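Myo-inositol phosphohydrolase (Mitsuokella multacida, PDB 4WU3) probably removes phosphate groups from inositol hexakisphosphate as a PTP-like myo-inositol phosphatase, and is captured here with inositol-(1,3,4,5)-tetrakisphosphate bound. Local coordinates at residues 340-344 and 468-473; 422-426 and 441-447; 449-453 and 505-509. The protein carries 2 engineered substitutions. One frame throughout, in Å; residues are numbered along the deposited sequence.

The three contacts lie in the C-terminal half of the chain; the first two line one inositol phosphate pocket and the third lies behind it, the side chain of Arg506 about 12 Å from the ligand. Interaction 1 joins two parallel strands of a mixed sheet, partly buried, and interaction 2 is a buried meeting of two loops; their centres lie about 15 Å apart. Interaction 3, partly buried, packs helix 449-463 on strand 503-509 of another mixed sheet and borders interaction 2, where Arg422 O lies 2.9 Å from Arg506 NH2. The chemistry changes with place: backbone pairing and an arginine-phosphate grip, then side-chain amide bonds and neighbouring carboxylates, then a lysine laid along a strand edge.

Interaction 1 of 3, residues 340-344 and 468-473; sequences YIWRL and LIVAEL. With 4IP (inositol-(1,3,4,5)-tetrakisphosphate), chain F.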
# COMPACT_ATOMS: atom_id res chain seq x y z
N TYR A 340 -24.99 11.82 8.70
CA TYR A 340 -24.38 13.12 8.90
C TYR A 340 -25.21 14.28 8.32
O TYR A 340 -24.80 15.44 8.38
CB TYR A 340 -23.00 13.12 8.26
CG TYR A 340 -23.07 12.75 6.80
CD1 TYR A 340 -23.43 13.70 5.86
CD2 TYR A 340 -22.83 11.46 6.37
CE1 TYR A 340 -23.53 13.39 4.52
CE2 TYR A 340 -22.92 11.13 5.02
CZ TYR A 340 -23.27 12.11 4.10
OH TYR A 340 -23.38 11.84 2.75
N ILE A 341 -26.38 13.98 7.77
CA ILE A 341 -27.25 15.02 7.22
C ILE A 341 -28.72 14.60 7.20
O ILE A 341 -29.04 13.42 7.07
CB ILE A 341 -26.82 15.39 5.78
CG1 ILE A 341 -27.44 16.72 5.34
CG2 ILE A 341 -27.21 14.29 4.80
CD1 ILE A 341 -26.95 17.22 4.00
N TRP A 342 -29.60 15.58 7.34
CA TRP A 342 -31.02 15.33 7.13
C TRP A 342 -31.33 15.46 5.64
O TRP A 342 -31.24 16.53 5.04
CB TRP A 342 -31.88 16.28 7.96
CG TRP A 342 -31.93 15.93 9.41
CD1 TRP A 342 -31.34 16.62 10.43
CD2 TRP A 342 -32.59 14.81 10.02
NE1 TRP A 342 -31.59 16.00 11.64
CE2 TRP A 342 -32.36 14.89 11.41
CE3 TRP A 342 -33.35 13.74 9.52
CZ2 TRP A 342 -32.86 13.94 12.31
CZ3 TRP A 342 -33.84 12.80 10.41
CH2 TRP A 342 -33.60 12.91 11.79
N ARG A 343 -31.67 14.33 5.05
CA ARG A 343 -32.02 14.26 3.66
C ARG A 343 -33.50 14.53 3.51
O ARG A 343 -34.31 14.03 4.29
CB ARG A 343 -31.72 12.86 3.16
CG ARG A 343 -32.24 12.55 1.76
CD ARG A 343 -31.95 11.10 1.41
NE ARG A 343 -31.99 10.87 -0.03
CZ ARG A 343 -31.75 9.69 -0.61
NH1 ARG A 343 -31.46 8.63 0.13
NH2 ARG A 343 -31.81 9.57 -1.93
N LEU A 344 -33.85 15.33 2.51
CA LEU A 344 -35.23 15.50 2.11
C LEU A 344 -35.64 14.36 1.17
O LEU A 344 -35.30 14.38 0.00
CB LEU A 344 -35.39 16.84 1.38
CG LEU A 344 -36.73 17.12 0.71
CD1 LEU A 344 -37.86 17.05 1.71
CD2 LEU A 344 -36.65 18.48 0.04
N LEU A 468 -31.97 23.65 10.84
CA LEU A 468 -31.06 22.61 10.32
C LEU A 468 -31.04 22.55 8.79
O LEU A 468 -31.99 22.97 8.13
CB LEU A 468 -31.51 21.23 10.81
CG LEU A 468 -31.68 21.01 12.31
CD1 LEU A 468 -32.31 19.66 12.58
CD2 LEU A 468 -30.35 21.13 13.03
N ILE A 469 -29.97 21.99 8.24
CA ILE A 469 -29.92 21.71 6.81
C ILE A 469 -30.79 20.48 6.52
O ILE A 469 -30.60 19.42 7.12
CB ILE A 469 -28.49 21.42 6.34
CG1 ILE A 469 -27.56 22.61 6.62
CG2 ILE A 469 -28.49 21.06 4.86
CD1 ILE A 469 -27.74 23.81 5.72
N VAL A 470 -31.77 20.65 5.64
CA VAL A 470 -32.57 19.55 5.13
C VAL A 470 -32.56 19.66 3.62
O VAL A 470 -33.22 20.52 3.05
CB VAL A 470 -34.03 19.59 5.64
CG1 VAL A 470 -34.83 18.45 5.03
CG2 VAL A 470 -34.08 19.52 7.15
N ALA A 471 -31.81 18.78 2.97
CA ALA A 471 -31.49 18.96 1.57
C ALA A 471 -31.82 17.72 0.74
O ALA A 471 -31.68 16.59 1.21
CB ALA A 471 -30.02 19.30 1.42
N GLU A 472 -32.25 17.95 -0.49
CA GLU A 472 -32.36 16.87 -1.44
C GLU A 472 -30.94 16.50 -1.87
O GLU A 472 -30.07 17.37 -2.00
CB GLU A 472 -33.18 17.30 -2.64
CG GLU A 472 -33.42 16.19 -3.65
CD GLU A 472 -34.20 16.67 -4.86
OE1 GLU A 472 -34.59 17.86 -4.88
OE2 GLU A 472 -34.42 15.87 -5.79
N LEU A 473 -30.70 15.21 -2.07
CA LEU A 473 -29.41 14.76 -2.57
C LEU A 473 -29.44 14.55 -4.07
O LEU A 473 -30.43 14.09 -4.61
CB LEU A 473 -29.00 13.46 -1.88
CG LEU A 473 -28.91 13.50 -0.37
CD1 LEU A 473 -28.39 12.16 0.14
CD2 LEU A 473 -28.02 14.66 0.07
C1 4IP F . -33.34 2.09 -3.44
O1 4IP F . -34.72 1.74 -3.33
C2 4IP F . -33.15 3.56 -3.08
O2 4IP F . -33.99 4.36 -3.90
C3 4IP F . -31.71 4.01 -3.32
O3 4IP F . -31.59 5.40 -3.01
C4 4IP F . -31.26 3.76 -4.75
O4 4IP F . -29.88 4.11 -4.88
C5 4IP F . -31.46 2.29 -5.11
O5 4IP F . -31.09 2.05 -6.47
C6 4IP F . -32.90 1.84 -4.88
O6 4IP F . -33.04 0.45 -5.18
P1 4IP F . -35.41 1.33 -1.93
O1P 4IP F . -34.83 -0.02 -1.61
O2P 4IP F . -36.88 1.34 -2.27
O3P 4IP F . -35.01 2.43 -0.98
P3 4IP F . -30.52 5.90 -1.91
O4P 4IP F . -29.27 5.10 -2.23
O5P 4IP F . -31.16 5.56 -0.59
O6P 4IP F . -30.36 7.37 -2.18
P4 4IP F . -29.34 5.09 -6.04
O7P 4IP F . -30.26 6.29 -6.00
O8P 4IP F . -27.93 5.40 -5.59
O9P 4IP F . -29.45 4.25 -7.30
P5 4IP F . -30.35 0.68 -6.88
OPF 4IP F . -29.57 0.25 -5.64
OPG 4IP F . -29.48 1.10 -8.05
OPH 4IP F . -31.48 -0.26 -7.24
O HOH W 1 -28.54 18.01 8.43
O HOH W 2 -32.81 13.13 -1.73
O HOH W 3 -31.53 11.72 -3.83
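The side chain of Arg343 leaves its strand with CG anti to the backbone N (chi1 171°) and stays extended to NE, a reach that passes Leu473 and carries the guanidinium to the inositol phosphate. Leu473 crosses it at about a right angle, and its CD1 lies over one face of the guanidinium, 3.8 Å from Arg343 NE. The 3-phosphate sits at the edge of the group: Arg343 NH2 donates to 4IP O6P at 2.6 Å and NH1 to 4IP O5P at 3.2 Å, with a weak second bond from NH1 to O6P. Two waters tie the same guanidinium to the backbone of Leu473, just past the neighbouring strand. One accepts from Arg343 NE and from Leu473 N, and the other accepts from Arg343 NH2 and donates to Leu473 O at 2.7 Å.

Behind this, strands 342-346 and 467-471 run side by side in a parallel bridge of Arg343 with Ala471. Ala471 N donates to Trp342 O at 3.1 Å, and Leu344 N donates to Ala471 O at 2.8 Å in a nearly straight bond (173° at the hydrogen) that comes from above the carbonyl plane. On the sheet face opposite Arg343, Trp342 CB meets Val470 CG2 at 4.0 Å, while Leu468 CD1 approaches Trp342 CD1 obliquely at 3.8 Å. Phe429, Trp436 and helix 449-463 also pack on this indole.

With an alanine in place of Arg343, the 3-phosphate would probably lose one of its charged mates and Leu473 the flat group it covers. Ser540, Arg546, Lys477 and Lys592 also bond the ligand, so the strand pair adds one cation to the several that meet the phosphates. Its apolar cover and water-linked rim probably hold that cation in line with the phosphate.

Interaction 2 of 3, residues 422-426 and 441-447; sequences RQETH and DWGNLGK. With 4IP (inositol-(1,3,4,5)-tetrakisphosphate), chain F.
The amide of Asn444 lies between two acceptors of the facing loop, Gln423 O and Thr425 OG1, both near its plane, and stands almost perpendicular (88°) to the amide of Gln423. This is a meeting of two irregular loops at the ligand pocket of the PTP-like phytase fold, the second folded by a type I beta turn from Trp442 to Leu445. Asn444 ND2 spends one N-H on Gln423 O at 2.9 Å and the other on Thr425 OG1 at 3.0 Å; Thr425 OG1 also bonds Asp455, and Gln423 OE1 bonds Thr510. Nearer the ligand, the carboxylates of Glu424 and Asp441 are turned 68° apart, with Glu424 OE2 and Asp441 OD2 separated by 3.1 Å. Arg422 meets Glu424 OE2 side-on through NE and NH2, in its guanidinium plane, while His426 CB covers one guanidinium face; Arg546 pairs with Glu424 OE1. Asp441 OD2 also comes within 3.2 Å of 4IP O5P. The far oxygen of the Asn444 amide, OD1, accepts from Lys447 NZ at 3.1 Å.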
# COMPACT_ATOMS: atom_id res chain seq x y z
N ARG A 422 -37.91 0.49 6.13
CA ARG A 422 -36.67 1.26 6.18
C ARG A 422 -35.84 1.08 7.45
O ARG A 422 -36.29 1.42 8.55
CB ARG A 422 -36.99 2.73 6.01
CG ARG A 422 -37.74 3.06 4.74
CD ARG A 422 -37.93 4.56 4.63
NE ARG A 422 -36.68 5.25 4.34
CZ ARG A 422 -36.58 6.57 4.17
NH1 ARG A 422 -37.66 7.34 4.26
NH2 ARG A 422 -35.40 7.10 3.90
N GLN A 423 -34.62 0.56 7.31
CA GLN A 423 -33.73 0.43 8.46
C GLN A 423 -33.25 1.80 8.91
O GLN A 423 -33.11 2.07 10.10
CB GLN A 423 -32.52 -0.45 8.16
CG GLN A 423 -31.63 -0.60 9.39
CD GLN A 423 -30.40 -1.45 9.16
OE1 GLN A 423 -29.60 -1.20 8.25
NE2 GLN A 423 -30.23 -2.46 10.01
N GLU A 424 -32.98 2.65 7.93
CA GLU A 424 -32.45 3.98 8.19
C GLU A 424 -33.47 4.80 8.97
O GLU A 424 -34.69 4.63 8.82
CB GLU A 424 -32.10 4.69 6.87
CG GLU A 424 -33.28 4.97 5.95
CD GLU A 424 -33.51 3.90 4.89
OE1 GLU A 424 -33.05 2.76 5.07
OE2 GLU A 424 -34.15 4.21 3.87
N THR A 425 -32.96 5.69 9.81
CA THR A 425 -33.80 6.58 10.62
C THR A 425 -34.48 7.63 9.74
O THR A 425 -33.83 8.28 8.94
CB THR A 425 -32.95 7.29 11.70
OG1 THR A 425 -32.74 6.40 12.80
CG2 THR A 425 -33.64 8.55 12.21
N HIS A 426 -35.80 7.78 9.89
CA HIS A 426 -36.56 8.77 9.11
C HIS A 426 -37.78 9.22 9.89
O HIS A 426 -38.14 8.62 10.91
CB HIS A 426 -37.01 8.20 7.77
CG HIS A 426 -38.06 7.14 7.89
ND1 HIS A 426 -39.35 7.31 7.44
CD2 HIS A 426 -38.01 5.90 8.44
CE1 HIS A 426 -40.05 6.22 7.69
NE2 HIS A 426 -39.26 5.35 8.30
N ASP A 441 -26.57 5.28 2.47
CA ASP A 441 -27.82 5.20 3.25
C ASP A 441 -27.80 4.09 4.31
O ASP A 441 -28.82 3.46 4.60
CB ASP A 441 -29.03 5.04 2.31
CG ASP A 441 -30.35 5.36 3.01
OD1 ASP A 441 -30.32 6.09 4.02
OD2 ASP A 441 -31.41 4.86 2.56
N TRP A 442 -26.64 3.85 4.92
CA TRP A 442 -26.50 2.80 5.92
C TRP A 442 -26.36 3.37 7.34
O TRP A 442 -25.62 2.83 8.17
CB TRP A 442 -25.31 1.89 5.60
CG TRP A 442 -25.54 0.97 4.44
CD1 TRP A 442 -26.71 0.81 3.75
CD2 TRP A 442 -24.60 0.08 3.85
NE1 TRP A 442 -26.55 -0.12 2.76
CE2 TRP A 442 -25.26 -0.60 2.80
CE3 TRP A 442 -23.26 -0.22 4.09
CZ2 TRP A 442 -24.63 -1.54 2.00
CZ3 TRP A 442 -22.63 -1.16 3.30
CH2 TRP A 442 -23.32 -1.81 2.26
N GLY A 443 -27.11 4.43 7.61
CA GLY A 443 -27.11 5.07 8.92
C GLY A 443 -27.33 4.14 10.10
O GLY A 443 -26.84 4.41 11.19
N ASN A 444 -28.09 3.07 9.91
CA ASN A 444 -28.40 2.15 11.01
C ASN A 444 -27.93 0.72 10.74
O ASN A 444 -28.51 -0.24 11.26
CB ASN A 444 -29.89 2.16 11.29
CG ASN A 444 -30.33 3.41 12.01
OD1 ASN A 444 -29.56 3.99 12.77
ND2 ASN A 444 -31.56 3.84 11.76
N LEU A 445 -26.87 0.60 9.95
CA LEU A 445 -26.29 -0.71 9.67
C LEU A 445 -25.88 -1.41 10.96
O LEU A 445 -25.19 -0.84 11.80
CB LEU A 445 -25.08 -0.56 8.75
CG LEU A 445 -24.49 -1.88 8.27
CD1 LEU A 445 -25.40 -2.55 7.24
CD2 LEU A 445 -23.10 -1.66 7.69
N GLY A 446 -26.31 -2.65 11.12
CA GLY A 446 -25.92 -3.45 12.28
C GLY A 446 -26.84 -3.31 13.48
O GLY A 446 -26.66 -4.00 14.47
N LYS A 447 -27.80 -2.40 13.40
CA LYS A 447 -28.72 -2.19 14.52
C LYS A 447 -29.92 -3.12 14.41
O LYS A 447 -30.44 -3.35 13.32
CB LYS A 447 -29.23 -0.74 14.56
CG LYS A 447 -28.22 0.31 14.97
CD LYS A 447 -28.95 1.64 15.20
CE LYS A 447 -28.03 2.72 15.76
NZ LYS A 447 -27.26 3.42 14.70
C1 4IP F . -33.34 2.09 -3.44
O1 4IP F . -34.72 1.74 -3.33
C2 4IP F . -33.15 3.56 -3.08
O2 4IP F . -33.99 4.36 -3.90
C3 4IP F . -31.71 4.01 -3.32
O3 4IP F . -31.59 5.40 -3.01
C4 4IP F . -31.26 3.76 -4.75
O4 4IP F . -29.88 4.11 -4.88
C5 4IP F . -31.46 2.29 -5.11
O5 4IP F . -31.09 2.05 -6.47
C6 4IP F . -32.90 1.84 -4.88
O6 4IP F . -33.04 0.45 -5.18
P1 4IP F . -35.41 1.33 -1.93
O1P 4IP F . -34.83 -0.02 -1.61
O2P 4IP F . -36.88 1.34 -2.27
O3P 4IP F . -35.01 2.43 -0.98
P3 4IP F . -30.52 5.90 -1.91
O4P 4IP F . -29.27 5.10 -2.23
O5P 4IP F . -31.16 5.56 -0.59
O6P 4IP F . -30.36 7.37 -2.18
P4 4IP F . -29.34 5.09 -6.04
O7P 4IP F . -30.26 6.29 -6.00
O8P 4IP F . -27.93 5.40 -5.59
O9P 4IP F . -29.45 4.25 -7.30
P5 4IP F . -30.35 0.68 -6.88
OPF 4IP F . -29.57 0.25 -5.64
OPG 4IP F . -29.48 1.10 -8.05
OPH 4IP F . -31.48 -0.26 -7.24
O HOH W 4 -29.29 1.56 7.86
O HOH W 5 -27.85 -4.42 9.36
O HOH W 6 -30.59 1.47 5.41

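Interaction 3 of 3, residues 449-453 and 505-509; sequences KAEVL and YRIAA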
# COMPACT_ATOMS: atom_id res chain seq x y z
N LYS A 449 -34.03 -3.87 15.47
CA LYS A 449 -35.23 -3.03 15.37
C LYS A 449 -35.38 -2.07 16.55
O LYS A 449 -35.67 -0.89 16.36
CB LYS A 449 -36.47 -3.92 15.26
CG LYS A 449 -37.74 -3.18 14.93
CD LYS A 449 -38.87 -4.16 14.67
CE LYS A 449 -40.17 -3.44 14.40
NZ LYS A 449 -41.28 -4.37 14.10
N ALA A 450 -35.20 -2.58 17.76
CA ALA A 450 -35.32 -1.75 18.96
C ALA A 450 -34.35 -0.57 18.94
O ALA A 450 -34.71 0.56 19.28
CB ALA A 450 -35.10 -2.58 20.22
N GLU A 451 -33.10 -0.84 18.56
CA GLU A 451 -32.10 0.20 18.50
C GLU A 451 -32.43 1.22 17.42
O GLU A 451 -32.23 2.42 17.61
CB GLU A 451 -30.71 -0.39 18.27
CG GLU A 451 -30.15 -1.11 19.49
CD GLU A 451 -29.06 -2.11 19.15
OE1 GLU A 451 -29.08 -2.66 18.02
OE2 GLU A 451 -28.19 -2.35 20.01
N VAL A 452 -32.95 0.75 16.29
CA VAL A 452 -33.38 1.64 15.22
C VAL A 452 -34.45 2.61 15.71
O VAL A 452 -34.33 3.82 15.51
CB VAL A 452 -33.94 0.87 14.01
CG1 VAL A 452 -34.65 1.82 13.06
CG2 VAL A 452 -32.81 0.15 13.30
N LEU A 453 -35.49 2.10 16.36
CA LEU A 453 -36.58 2.97 16.82
C LEU A 453 -36.11 3.96 17.89
O LEU A 453 -36.60 5.09 17.94
CB LEU A 453 -37.75 2.14 17.34
CG LEU A 453 -38.49 1.36 16.26
CD1 LEU A 453 -39.45 0.37 16.89
CD2 LEU A 453 -39.21 2.32 15.33
N TYR A 505 -46.66 -1.00 10.48
CA TYR A 505 -45.71 -2.03 10.86
C TYR A 505 -44.34 -1.70 10.26
O TYR A 505 -44.24 -1.25 9.12
CB TYR A 505 -46.19 -3.43 10.45
CG TYR A 505 -45.42 -4.53 11.15
CD1 TYR A 505 -45.85 -5.04 12.37
CD2 TYR A 505 -44.25 -5.03 10.61
CE1 TYR A 505 -45.12 -6.02 13.03
CE2 TYR A 505 -43.51 -6.00 11.26
CZ TYR A 505 -43.95 -6.50 12.47
OH TYR A 505 -43.20 -7.46 13.11
N ARG A 506 -43.30 -1.93 11.04
CA ARG A 506 -41.94 -1.57 10.67
C ARG A 506 -41.04 -2.78 10.54
O ARG A 506 -40.92 -3.57 11.48
CB ARG A 506 -41.37 -0.64 11.75
CG ARG A 506 -39.95 -0.16 11.47
CD ARG A 506 -39.94 0.83 10.33
NE ARG A 506 -38.65 1.50 10.22
CZ ARG A 506 -38.33 2.63 10.85
NH1 ARG A 506 -39.18 3.21 11.67
NH2 ARG A 506 -37.13 3.16 10.67
N ILE A 507 -40.40 -2.95 9.39
CA ILE A 507 -39.30 -3.89 9.26
C ILE A 507 -38.05 -3.09 8.89
O ILE A 507 -38.05 -2.31 7.93
CB ILE A 507 -39.59 -4.99 8.20
CG1 ILE A 507 -40.83 -5.79 8.61
CG2 ILE A 507 -38.40 -5.93 8.07
CD1 ILE A 507 -41.35 -6.72 7.55
N ALA A 508 -36.99 -3.26 9.67
CA ALA A 508 -35.79 -2.47 9.50
C ALA A 508 -34.84 -3.09 8.46
O ALA A 508 -33.79 -3.64 8.80
CB ALA A 508 -35.09 -2.30 10.84
N ALA A 509 -35.22 -2.98 7.19
CA ALA A 509 -34.45 -3.61 6.11
C ALA A 509 -33.38 -2.65 5.60
O ALA A 509 -33.65 -1.49 5.33
CB ALA A 509 -35.38 -4.03 4.98
O HOH W 7 -43.50 -2.88 13.93
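Helix 449-463 packs against strand 503-509, an edge strand of a mixed, largely parallel sheet, crossing it at 103° between the short segments. Lys449 makes the polar link. Its chi1 of -171° swings CG over beside the carbonyl carbon and the rest of the chain is fully extended, which lays the aliphatic part along the strand and puts Lys449 NZ 2.8 Å from Arg506 O, in the carbonyl plane. Arg506 turns its N and O away from strand 416-422, which pairs instead with the backbones of Tyr505 and Ile507. A water accepts from Lys449 NZ and from Arg506 N, and it sits over the centre of one face of the Tyr505 ring. The ammonium itself makes an off-centre cation-pi contact, 4.2 Å from Lys449 NZ to the centroid of the Tyr505 ring. Glu522 forms a salt bridge with Lys449 NZ and a hydrogen bond with Tyr505 OH, and probably offsets the ammonium charge.

One turn along the helix, Val452 CG2 touches Ala508 CB at 4.2 Å. Val452 CG1 lies 3.7 Å from Arg506 NH2, and Leu453 CD2 lies 3.8 Å from Arg506 NH1, both oblique to the guanidinium. That group is held by Glu456 of the same helix and by Arg422 O. With Ile507 turned to helix 517-529 and Ala508 to helix 449-463, the strand lies between helices, the layered alpha/beta arrangement of a PTP-like phosphatase core.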